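Local coordinates for nitrate reductase (Ulva prolifera, PDB 5YLY), which catalyses the first step of nitrate assimilation, probably with NADH as electron donor, the fragment described being its FAD-carrying cytochrome b5 reductase domain, at residues A[70-75]-A[100-105]; A[34-39]-A[51-56]; A[195-200]-A[249-254]. One frame throughout, in Å; residues are numbered along the deposited sequence.

Contacts 1 and 2 belong to the antiparallel FAD-binding barrel, their centres about 7 Å apart, whereas contact 3 lies in the parallel-sheet NAD-binding domain, its centre about 29 Å from that of contact 1. Contact 1 is wholly buried and apolar, joining two strands that face each other across the barrel interior. Contact 2 joins strand neighbours, one of them adjacent to strand 101-107 of contact 1; it has a buried face of leucine and phenylalanines, with lysines and glutamates at its more exposed edges. Contact 3 packs the end of a helix on a strand, mixing a leucine core with an arginine laid on a phenylalanine at the partly exposed margin.

Contact 1 (A[70-75]-A[100-105]); sequences MLIRKK and GHFDLV. With FAD (flavin-adenine dinucleotide), chain C.
This is a buried side-chain contact across the interior of the FAD-binding barrel, where M70 and I72 from one wall meet F102 and L104 from another. No backbone bonds link the two strands: their axes stay 11.7 Å apart and run almost perpendicular, at 82°, so apolar side chains must span the gap. In one of its two modelled conformers, M70 brings its thioether over a face of the F102 ring. SD lies toward the rim, 3.8 Å from F102 CE1, while the methyl CE sits above the middle of the ring, 4.2 Å from its centroid, so that a Met-aromatic contact and a CH-pi contact share one face. F102 takes the crowded position, CG between its backbone N and carbonyl carbon (chi1 63°), which helps set the ring beneath the methionine. Beside this pair, I72 and L104 reach toward each other tip to tip; the methyls I72 CD1 and L104 CD1 come within 3.3 Å, closer than usual for two carbons, a sign of tight packing. A long, flexible methionine suits a ring face, and branched aliphatics fill the space beside it. F53 of the adjoining strand packs against F102; V136 packs on I72, and V138 on both M70 and F102. One residue beyond L104, FAD N3 donates its proton to V105 O at 2.8 Å in a nearly straight bond (169°). An apolar core beside a strand whose backbone carbonyl accepts a hydrogen bond from the flavin is characteristic of the six-stranded antiparallel FAD-binding barrel of the ferredoxin reductase family.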
loop_
_atom_site.group_PDB
_atom_site.type_symbol
_atom_site.label_atom_id
_atom_site.label_comp_id
_atom_site.label_asym_id
_atom_site.label_seq_id
_atom_site.Cartn_x
_atom_site.Cartn_y
_atom_site.Cartn_z
ATOM N N MET A 70 -8.385 5.932 0.317
ATOM C CA MET A 70 -9.828 6.162 0.449
ATOM C C MET A 70 -10.379 5.423 1.654
ATOM O O MET A 70 -9.777 4.448 2.102
ATOM C CB MET A 70 -10.567 5.656 -0.812
ATOM C CG MET A 70 -10.365 4.181 -1.076
ATOM S SD MET A 70 -11.024 3.447 -2.621
ATOM C CE MET A 70 -10.817 4.773 -3.728
ATOM N N LEU A 71 -11.537 5.851 2.139
ATOM C CA LEU A 71 -12.200 5.137 3.217
ATOM C C LEU A 71 -13.379 4.449 2.570
ATOM O O LEU A 71 -14.145 5.065 1.816
ATOM C CB LEU A 71 -12.671 6.112 4.329
ATOM C CG LEU A 71 -11.562 6.923 4.966
ATOM C CD1 LEU A 71 -12.151 7.911 5.992
ATOM C CD2 LEU A 71 -10.526 6.023 5.620
ATOM N N ILE A 72 -13.502 3.165 2.808
ATOM C CA ILE A 72 -14.599 2.412 2.218
ATOM C C ILE A 72 -15.484 1.929 3.345
ATOM O O ILE A 72 -14.967 1.445 4.354
ATOM C CB ILE A 72 -14.054 1.237 1.382
ATOM C CG1 ILE A 72 -13.181 1.790 0.211
ATOM C CG2 ILE A 72 -15.198 0.348 0.871
ATOM C CD1 ILE A 72 -12.394 0.858 -0.485
ATOM N N ARG A 73 -16.794 2.063 3.167
ATOM C CA ARG A 73 -17.719 1.661 4.231
ATOM C C ARG A 73 -18.962 0.986 3.716
ATOM O O ARG A 73 -19.329 1.146 2.545
ATOM C CB ARG A 73 -18.091 2.859 5.130
ATOM C CG ARG A 73 -19.078 3.818 4.518
ATOM C CD ARG A 73 -19.365 4.996 5.441
ATOM N NE ARG A 73 -20.598 5.638 5.028
ATOM C CZ ARG A 73 -21.275 6.504 5.778
ATOM N NH1 ARG A 73 -22.417 7.017 5.340
ATOM N NH2 ARG A 73 -20.806 6.873 6.965
ATOM N N LYS A 74 -19.653 0.272 4.626
ATOM C CA LYS A 74 -20.922 -0.348 4.323
ATOM C C LYS A 74 -21.735 -0.502 5.594
ATOM O O LYS A 74 -21.192 -0.845 6.652
ATOM C CB LYS A 74 -20.775 -1.721 3.624
ATOM C CG LYS A 74 -22.055 -2.109 2.871
ATOM C CD LYS A 74 -21.948 -3.392 2.080
ATOM C CE LYS A 74 -23.307 -3.874 1.581
ATOM N NZ LYS A 74 -24.006 -2.885 0.705
ATOM N N LYS A 75 -23.037 -0.268 5.458
ATOM C CA LYS A 75 -24.016 -0.453 6.537
ATOM C C LYS A 75 -24.472 -1.911 6.429
ATOM O O LYS A 75 -24.961 -2.332 5.370
ATOM C CB LYS A 75 -25.227 0.478 6.346
ATOM C CG LYS A 75 -25.081 1.920 6.781
ATOM C CD LYS A 75 -24.843 2.841 5.592
ATOM C CE LYS A 75 -23.385 3.221 5.484
ATOM N NZ LYS A 75 -22.897 3.224 4.084
ATOM N N GLY A 100 -13.077 4.809 -14.961
ATOM C CA GLY A 100 -14.318 4.072 -14.854
ATOM C C GLY A 100 -14.411 3.020 -13.781
ATOM O O GLY A 100 -15.509 2.538 -13.521
ATOM N N HIS A 101 -13.283 2.677 -13.116
ATOM C CA HIS A 101 -13.328 1.700 -12.038
ATOM C C HIS A 101 -12.061 1.820 -11.218
ATOM O O HIS A 101 -11.095 2.435 -11.667
ATOM C CB HIS A 101 -13.496 0.239 -12.594
ATOM C CG HIS A 101 -12.285 -0.333 -13.287
ATOM N ND1 HIS A 101 -12.117 -0.224 -14.649
ATOM C CD2 HIS A 101 -11.230 -1.013 -12.775
ATOM C CE1 HIS A 101 -10.974 -0.837 -14.925
ATOM N NE2 HIS A 101 -10.407 -1.325 -13.828
ATOM N N PHE A 102 -12.042 1.186 -10.052
ATOM C CA PHE A 102 -10.836 0.995 -9.251
ATOM C C PHE A 102 -10.828 -0.442 -8.777
ATOM O O PHE A 102 -11.898 -1.065 -8.598
ATOM C CB PHE A 102 -10.690 1.977 -8.077
ATOM C CG PHE A 102 -11.761 1.898 -7.009
ATOM C CD1 PHE A 102 -11.637 1.025 -5.942
ATOM C CD2 PHE A 102 -12.893 2.697 -7.079
ATOM C CE1 PHE A 102 -12.640 0.944 -4.954
ATOM C CE2 PHE A 102 -13.878 2.646 -6.081
ATOM C CZ PHE A 102 -13.745 1.785 -5.015
ATOM N N ASP A 103 -9.628 -0.945 -8.524
ATOM C CA ASP A 103 -9.453 -2.316 -8.053
ATOM C C ASP A 103 -8.915 -2.276 -6.655
ATOM O O ASP A 103 -7.958 -1.558 -6.423
ATOM C CB ASP A 103 -8.396 -3.023 -8.920
ATOM C CG ASP A 103 -8.817 -3.332 -10.331
ATOM O OD1 ASP A 103 -9.983 -3.037 -10.682
ATOM O OD2 ASP A 103 -7.966 -3.816 -11.100
ATOM N N LEU A 104 -9.445 -3.119 -5.761
ATOM C CA LEU A 104 -8.919 -3.232 -4.407
ATOM C C LEU A 104 -8.384 -4.637 -4.299
ATOM O O LEU A 104 -9.099 -5.577 -4.642
ATOM C CB LEU A 104 -10.009 -3.102 -3.317
ATOM C CG LEU A 104 -10.828 -1.860 -3.255
ATOM C CD1 LEU A 104 -11.819 -2.003 -2.094
ATOM C CD2 LEU A 104 -9.922 -0.588 -3.083
ATOM N N VAL A 105 -7.174 -4.793 -3.764
ATOM C CA VAL A 105 -6.647 -6.132 -3.477
ATOM C C VAL A 105 -6.734 -6.239 -1.967
ATOM O O VAL A 105 -6.147 -5.420 -1.258
ATOM C CB VAL A 105 -5.220 -6.305 -4.058
ATOM C CG1 VAL A 105 -4.540 -7.549 -3.492
ATOM C CG2 VAL A 105 -5.292 -6.366 -5.573
HETATM P PA FAD C . -10.437 -6.021 11.828
HETATM O O1A FAD C . -11.780 -6.459 12.278
HETATM O O2A FAD C . -10.216 -4.526 11.868
HETATM O O5B FAD C . -9.329 -6.823 12.703
HETATM C C5B FAD C . -8.177 -6.125 13.224
HETATM C C4B FAD C . -6.918 -6.909 12.943
HETATM O O4B FAD C . -7.018 -8.249 13.473
HETATM C C3B FAD C . -6.576 -7.118 11.475
HETATM O O3B FAD C . -6.008 -5.950 10.885
HETATM C C2B FAD C . -5.599 -8.294 11.546
HETATM O O2B FAD C . -4.260 -7.872 11.777
HETATM C C1B FAD C . -6.133 -9.096 12.750
HETATM N N9A FAD C . -6.837 -10.330 12.394
HETATM C C8A FAD C . -8.183 -10.566 12.493
HETATM N N7A FAD C . -8.552 -11.753 12.071
HETATM C C5A FAD C . -7.365 -12.336 11.654
HETATM C C6A FAD C . -7.076 -13.576 11.043
HETATM N N6A FAD C . -8.011 -14.403 10.568
HETATM N N1A FAD C . -5.780 -13.865 10.786
HETATM C C2A FAD C . -4.846 -12.950 11.077
HETATM N N3A FAD C . -5.005 -11.730 11.601
HETATM C C4A FAD C . -6.296 -11.480 11.867
HETATM N N1 FAD C . -5.897 -3.867 3.538
HETATM C C2 FAD C . -5.989 -4.626 2.401
HETATM O O2 FAD C . -6.313 -5.821 2.469
HETATM N N3 FAD C . -5.718 -4.041 1.153
HETATM C C4 FAD C . -5.341 -2.717 0.940
HETATM O O4 FAD C . -5.212 -2.279 -0.186
HETATM C C4X FAD C . -5.214 -1.925 2.162
HETATM N N5 FAD C . -4.824 -0.678 2.057
HETATM C C5X FAD C . -4.667 0.063 3.231
HETATM C C6 FAD C . -4.220 1.389 3.134
HETATM C C7 FAD C . -4.049 2.172 4.275
HETATM C C7M FAD C . -3.535 3.581 4.120
HETATM C C8 FAD C . -4.328 1.621 5.556
HETATM C C8M FAD C . -4.202 2.458 6.815
HETATM C C9 FAD C . -4.752 0.296 5.653
HETATM C C9A FAD C . -4.929 -0.485 4.502
HETATM N N10 FAD C . -5.395 -1.837 4.566
HETATM C C10 FAD C . -5.526 -2.595 3.421
HETATM C "C1'" FAD C . -5.886 -2.430 5.823
HETATM C "C2'" FAD C . -7.384 -2.209 6.038
HETATM O "O2'" FAD C . -7.650 -0.849 6.388
HETATM C "C3'" FAD C . -7.967 -3.119 7.120
HETATM O "O3'" FAD C . -7.297 -2.893 8.355
HETATM C "C4'" FAD C . -7.971 -4.606 6.758
HETATM O "O4'" FAD C . -8.808 -4.802 5.618
HETATM C "C5'" FAD C . -8.448 -5.503 7.884
HETATM O "O5'" FAD C . -9.683 -4.973 8.410
HETATM P P FAD C . -10.835 -5.939 8.984
HETATM O O1P FAD C . -12.034 -5.129 9.298
HETATM O O2P FAD C . -11.025 -7.131 8.078
HETATM O O3P FAD C . -10.157 -6.468 10.320
#

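Contact 2 (A[34-39]-A[51-56]); sequences KAAELK and FRFGLE
L38 lays its methyl CD1 over the centre of one face of the F53 ring, 4.0 Å from the centroid, and the same methyl lies at the edge of the F51 ring, near its plane, and 3.9 Å from F51 CB. The leucine reaches both because its CG stands opposite the backbone N (chi1 -174°), which carries the branch along toward strand 48-54. A36 has only a methyl to offer, and this packs against both F53 CB and the carbonyl oxygen of G54. Two backbone bonds hold the strands together: G54 N gives its proton to E37 O at 2.8 Å, and K39 N gives its proton to R52 O at 2.7 Å. Glycine suits position 54, since a beta carbon there would probably crowd the K39 chain as modelled; K39 CG already lies 3.6 Å from G54 N. Toward the start of strand 34-43 and just past the end of strand 48-54 the chemistry turns polar. K34 NZ makes a salt bridge to E56 OE1, 2.8 Å away, approaching from above the carboxylate plane (68° out of it). Separately, on the face opposite to L38 and F53, K39 NZ and E37 OE2 form only a weak pair. Water 1 receives the E37 N proton and gives one to L55 O, joining strand 34-43 to the chain just past strand 48-54. Farther out, E56 OE1 is also held by Q60 and K34 NZ by the F27 carbonyl, while the R52 guanidinium forms salt bridges with D103 of strand 101-107 and with E40. Such a twisted beta hairpin, 34-43 with 48-54, apolar on its inner face, is characteristic of the six-stranded antiparallel FAD-binding barrel.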
loop_
_atom_site.group_PDB
_atom_site.type_symbol
_atom_site.label_atom_id
_atom_site.label_comp_id
_atom_site.label_asym_id
_atom_site.label_seq_id
_atom_site.Cartn_x
_atom_site.Cartn_y
_atom_site.Cartn_z
ATOM N N LYS A 34 -19.581 8.402 -1.501
ATOM C CA LYS A 34 -20.034 8.135 -2.865
ATOM C C LYS A 34 -20.180 6.665 -3.106
ATOM O O LYS A 34 -19.272 5.907 -2.797
ATOM C CB LYS A 34 -19.119 8.819 -3.891
ATOM C CG LYS A 34 -19.323 10.363 -3.790
ATOM C CD LYS A 34 -18.819 11.147 -4.954
ATOM C CE LYS A 34 -19.647 11.064 -6.210
ATOM N NZ LYS A 34 -18.957 11.764 -7.327
ATOM N N ALA A 35 -21.350 6.258 -3.581
ATOM C CA ALA A 35 -21.628 4.842 -3.820
ATOM C C ALA A 35 -20.787 4.286 -4.984
ATOM O O ALA A 35 -20.575 4.977 -5.977
ATOM C CB ALA A 35 -23.105 4.664 -4.103
ATOM N N ALA A 36 -20.297 3.056 -4.847
ATOM C CA ALA A 36 -19.537 2.389 -5.912
ATOM C C ALA A 36 -20.084 0.974 -5.976
ATOM O O ALA A 36 -20.197 0.312 -4.945
ATOM C CB ALA A 36 -18.053 2.359 -5.572
ATOM N N GLU A 37 -20.411 0.511 -7.181
ATOM C CA GLU A 37 -20.995 -0.801 -7.377
ATOM C C GLU A 37 -19.957 -1.845 -7.716
ATOM O O GLU A 37 -19.103 -1.603 -8.567
ATOM C CB GLU A 37 -22.045 -0.711 -8.492
ATOM C CG GLU A 37 -22.904 -1.956 -8.606
ATOM C CD GLU A 37 -23.891 -1.862 -9.751
ATOM O OE1 GLU A 37 -24.942 -1.209 -9.569
ATOM O OE2 GLU A 37 -23.582 -2.377 -10.849
ATOM N N LEU A 38 -20.053 -3.014 -7.094
ATOM C CA LEU A 38 -19.119 -4.097 -7.381
ATOM C C LEU A 38 -19.395 -4.652 -8.781
ATOM O O LEU A 38 -20.509 -5.101 -9.060
ATOM C CB LEU A 38 -19.254 -5.194 -6.316
ATOM C CG LEU A 38 -18.213 -6.345 -6.400
ATOM C CD1 LEU A 38 -16.756 -5.805 -6.324
ATOM C CD2 LEU A 38 -18.470 -7.399 -5.287
ATOM N N LYS A 39 -18.375 -4.610 -9.651
ATOM C CA LYS A 39 -18.443 -5.082 -11.041
ATOM C C LYS A 39 -17.862 -6.482 -11.233
ATOM O O LYS A 39 -18.357 -7.218 -12.070
ATOM C CB LYS A 39 -17.765 -4.082 -12.010
ATOM C CG LYS A 39 -18.377 -2.665 -11.975
ATOM C CD LYS A 39 -19.809 -2.670 -12.505
ATOM C CE LYS A 39 -20.389 -1.260 -12.558
ATOM N NZ LYS A 39 -21.628 -1.214 -13.386
ATOM N N PHE A 51 -11.380 -6.835 -5.796
ATOM C CA PHE A 51 -12.736 -6.313 -5.934
ATOM C C PHE A 51 -12.660 -5.185 -6.941
ATOM O O PHE A 51 -11.918 -4.226 -6.725
ATOM C CB PHE A 51 -13.254 -5.767 -4.585
ATOM C CG PHE A 51 -13.390 -6.838 -3.542
ATOM C CD1 PHE A 51 -14.563 -7.580 -3.435
ATOM C CD2 PHE A 51 -12.322 -7.156 -2.706
ATOM C CE1 PHE A 51 -14.679 -8.591 -2.476
ATOM C CE2 PHE A 51 -12.421 -8.184 -1.768
ATOM C CZ PHE A 51 -13.602 -8.903 -1.660
ATOM N N ARG A 52 -13.431 -5.288 -8.032
ATOM C CA ARG A 52 -13.403 -4.245 -9.044
ATOM C C ARG A 52 -14.672 -3.454 -8.917
ATOM O O ARG A 52 -15.753 -3.996 -9.158
ATOM C CB ARG A 52 -13.260 -4.859 -10.456
ATOM C CG ARG A 52 -13.212 -3.779 -11.564
ATOM C CD ARG A 52 -12.547 -4.320 -12.840
ATOM N NE ARG A 52 -11.137 -4.661 -12.583
ATOM C CZ ARG A 52 -10.541 -5.798 -12.940
ATOM N NH1 ARG A 52 -11.208 -6.722 -13.627
ATOM N NH2 ARG A 52 -9.260 -6.004 -12.642
ATOM N N PHE A 53 -14.559 -2.188 -8.497
ATOM C CA PHE A 53 -15.705 -1.322 -8.250
ATOM C C PHE A 53 -15.847 -0.310 -9.344
ATOM O O PHE A 53 -14.877 0.355 -9.700
ATOM C CB PHE A 53 -15.586 -0.590 -6.885
ATOM C CG PHE A 53 -15.885 -1.456 -5.691
ATOM C CD1 PHE A 53 -17.201 -1.703 -5.303
ATOM C CD2 PHE A 53 -14.855 -2.043 -4.965
ATOM C CE1 PHE A 53 -17.477 -2.499 -4.190
ATOM C CE2 PHE A 53 -15.137 -2.824 -3.841
ATOM C CZ PHE A 53 -16.443 -3.035 -3.457
ATOM N N GLY A 54 -17.069 -0.151 -9.833
ATOM C CA GLY A 54 -17.328 0.835 -10.874
ATOM C C GLY A 54 -17.490 2.223 -10.304
ATOM O O GLY A 54 -17.915 2.387 -9.158
ATOM N N LEU A 55 -17.107 3.231 -11.086
ATOM C CA LEU A 55 -17.314 4.636 -10.726
ATOM C C LEU A 55 -18.715 5.048 -11.215
ATOM O O LEU A 55 -19.510 4.162 -11.509
ATOM C CB LEU A 55 -16.171 5.511 -11.302
ATOM C CG LEU A 55 -14.750 5.091 -10.803
ATOM C CD1 LEU A 55 -13.662 6.042 -11.302
ATOM C CD2 LEU A 55 -14.686 4.984 -9.294
ATOM N N GLU A 56 -19.046 6.352 -11.257
ATOM C CA GLU A 56 -20.387 6.800 -11.666
ATOM C C GLU A 56 -20.652 6.494 -13.135
ATOM O O GLU A 56 -21.791 6.261 -13.514
ATOM C CB GLU A 56 -20.577 8.295 -11.384
ATOM C CG GLU A 56 -20.456 8.659 -9.919
ATOM C CD GLU A 56 -20.699 10.125 -9.632
ATOM O OE1 GLU A 56 -19.783 10.941 -9.867
ATOM O OE2 GLU A 56 -21.830 10.473 -9.230
HETATM O O HOH W 1 -20.710 2.278 -9.587
#

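Contact 3 (A[195-200]-A[249-254])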
loop_
_atom_site.group_PDB
_atom_site.type_symbol
_atom_site.label_atom_id
_atom_site.label_comp_id
_atom_site.label_asym_id
_atom_site.label_seq_id
_atom_site.Cartn_x
_atom_site.Cartn_y
_atom_site.Cartn_z
ATOM N N ARG A 195 13.758 1.855 -3.022
ATOM C CA ARG A 195 14.156 0.631 -2.340
ATOM C C ARG A 195 12.981 0.195 -1.499
ATOM O O ARG A 195 12.499 0.981 -0.686
ATOM C CB ARG A 195 15.402 0.829 -1.437
ATOM C CG ARG A 195 16.688 1.074 -2.234
ATOM C CD ARG A 195 17.102 -0.125 -3.071
ATOM N NE ARG A 195 18.341 0.137 -3.813
ATOM C CZ ARG A 195 18.408 0.699 -5.023
ATOM N NH1 ARG A 195 17.296 1.095 -5.648
ATOM N NH2 ARG A 195 19.588 0.905 -5.599
ATOM N N LEU A 196 12.509 -1.033 -1.691
ATOM C CA LEU A 196 11.417 -1.532 -0.869
ATOM C C LEU A 196 11.891 -2.640 0.050
ATOM O O LEU A 196 12.585 -3.576 -0.387
ATOM C CB LEU A 196 10.265 -2.040 -1.781
ATOM C CG LEU A 196 9.128 -2.836 -1.082
ATOM C CD1 LEU A 196 8.317 -1.942 -0.122
ATOM C CD2 LEU A 196 8.191 -3.479 -2.138
ATOM N N LEU A 197 11.468 -2.556 1.316
ATOM C CA LEU A 197 11.705 -3.603 2.300
ATOM C C LEU A 197 10.311 -4.059 2.749
ATOM O O LEU A 197 9.524 -3.259 3.245
ATOM C CB LEU A 197 12.589 -3.107 3.451
ATOM C CG LEU A 197 12.802 -4.090 4.641
ATOM C CD1 LEU A 197 13.385 -5.432 4.173
ATOM C CD2 LEU A 197 13.764 -3.505 5.656
ATOM N N TYR A 198 9.970 -5.319 2.479
ATOM C CA TYR A 198 8.605 -5.783 2.745
ATOM C C TYR A 198 8.622 -6.925 3.731
ATOM O O TYR A 198 9.165 -7.993 3.426
ATOM C CB TYR A 198 7.941 -6.168 1.393
ATOM C CG TYR A 198 6.465 -6.533 1.404
ATOM C CD1 TYR A 198 5.620 -6.101 2.429
ATOM C CD2 TYR A 198 5.902 -7.272 0.357
ATOM C CE1 TYR A 198 4.264 -6.449 2.442
ATOM C CE2 TYR A 198 4.538 -7.563 0.324
ATOM C CZ TYR A 198 3.728 -7.168 1.376
ATOM O OH TYR A 198 2.407 -7.534 1.372
ATOM N N ALA A 199 8.000 -6.711 4.904
ATOM C CA ALA A 199 7.963 -7.714 5.983
ATOM C C ALA A 199 6.598 -8.382 6.106
ATOM O O ALA A 199 5.570 -7.711 6.006
ATOM C CB ALA A 199 8.329 -7.069 7.305
ATOM N N ASN A 200 6.579 -9.711 6.311
ATOM C CA ASN A 200 5.338 -10.469 6.494
ATOM C C ASN A 200 5.583 -11.607 7.443
ATOM O O ASN A 200 6.734 -11.988 7.633
ATOM C CB ASN A 200 4.809 -11.024 5.174
ATOM C CG ASN A 200 4.349 -9.941 4.261
ATOM O OD1 ASN A 200 3.306 -9.328 4.480
ATOM N ND2 ASN A 200 5.196 -9.584 3.319
ATOM N N GLU A 249 20.159 -1.610 6.463
ATOM C CA GLU A 249 21.374 -1.192 5.750
ATOM C C GLU A 249 21.569 -1.981 4.455
ATOM O O GLU A 249 22.077 -1.439 3.475
ATOM C CB GLU A 249 22.621 -1.283 6.653
ATOM C CG GLU A 249 22.638 -0.222 7.743
ATOM C CD GLU A 249 23.722 -0.326 8.805
ATOM O OE1 GLU A 249 24.242 -1.445 9.037
ATOM O OE2 GLU A 249 24.016 0.716 9.439
ATOM N N ARG A 250 21.194 -3.263 4.455
ATOM C CA ARG A 250 21.322 -4.079 3.242
ATOM C C ARG A 250 20.286 -3.711 2.178
ATOM O O ARG A 250 20.612 -3.645 0.998
ATOM C CB ARG A 250 21.241 -5.586 3.562
ATOM C CG ARG A 250 22.486 -6.099 4.315
ATOM C CD ARG A 250 22.496 -7.606 4.525
ATOM N NE ARG A 250 21.592 -8.034 5.599
ATOM C CZ ARG A 250 20.395 -8.582 5.404
ATOM N NH1 ARG A 250 19.939 -8.772 4.173
ATOM N NH2 ARG A 250 19.646 -8.944 6.441
ATOM N N ALA A 251 19.046 -3.470 2.593
ATOM C CA ALA A 251 17.909 -3.225 1.710
ATOM C C ALA A 251 17.632 -1.800 1.324
ATOM O O ALA A 251 16.995 -1.593 0.292
ATOM C CB ALA A 251 16.653 -3.805 2.360
ATOM N N LEU A 252 18.019 -0.817 2.158
ATOM C CA LEU A 252 17.619 0.574 1.929
ATOM C C LEU A 252 18.740 1.575 1.731
ATOM O O LEU A 252 19.890 1.301 2.067
ATOM C CB LEU A 252 16.736 1.019 3.131
ATOM C CG LEU A 252 15.530 0.105 3.489
ATOM C CD1 LEU A 252 14.902 0.554 4.774
ATOM C CD2 LEU A 252 14.463 0.084 2.327
ATOM N N PHE A 253 18.388 2.769 1.233
ATOM C CA PHE A 253 19.355 3.867 1.100
ATOM C C PHE A 253 19.590 4.517 2.469
ATOM O O PHE A 253 18.649 4.647 3.265
ATOM C CB PHE A 253 18.798 4.973 0.171
ATOM C CG PHE A 253 18.557 4.598 -1.271
ATOM C CD1 PHE A 253 19.610 4.192 -2.089
ATOM C CD2 PHE A 253 17.291 4.712 -1.830
ATOM C CE1 PHE A 253 19.390 3.878 -3.432
ATOM C CE2 PHE A 253 17.076 4.417 -3.182
ATOM C CZ PHE A 253 18.130 4.001 -3.973
ATOM N N ARG A 254 20.823 4.995 2.717
ATOM C CA ARG A 254 21.111 5.772 3.921
ATOM C C ARG A 254 20.588 7.180 3.640
ATOM O O ARG A 254 20.410 7.536 2.470
ATOM C CB ARG A 254 22.624 5.833 4.184
ATOM C CG ARG A 254 23.200 4.508 4.670
ATOM C CD ARG A 254 24.542 4.657 5.370
ATOM N NE ARG A 254 24.450 5.174 6.737
ATOM C CZ ARG A 254 24.187 4.446 7.820
ATOM N NH1 ARG A 254 24.122 5.025 9.013
ATOM N NH2 ARG A 254 23.971 3.143 7.718
HETATM O O HOH W 2 15.505 -3.206 -1.336
#
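In the alpha/beta NAD-binding domain, a Rossmann-like fold, L197 and R195 of the central parallel strand 193-200 pack against A251, L252 and F253, where helix 245-251 ends and the chain turns toward strand 259-264. L197, A251 and L252 form the buried part: L252 CD2 lies 3.9 Å from L197 CB and also packs against the R195 backbone carbonyl. A251, the last helical residue, needs only a methyl, its CB meeting L197 CD1 at 4.1 Å, which lets the helix end approach the strand. L252 is the first residue to leave helical geometry, and its branch turns back to the sheet. L196 points to the other face, against helix 174-185, so successive residues of the strand serve the two helical layers. At the margin R195 bends at its second torsion (chi2 -65°) and folds over F253. Its CG sits over a face of the F253 ring, offset toward the rim, 3.6 Å from the centroid. The guanidinium follows, with F253 CZ over its centre and 3.5 Å from R195 NH1, the two planes being tilted 40° apart. An arginine suits this site because its long aliphatic part can cover the ring while its flat charged end extends that cover. In place of R195, an alanine, lacking CG and the guanidinium, would probably take this cover from that face of F253 and leave the ring freer to turn. R195 CB, meanwhile, lies 3.4 Å from A251 O, the carbonyl at the helix end. Water 2 lies 2.7 Å from A251 O and 3.1 Å from L196 O.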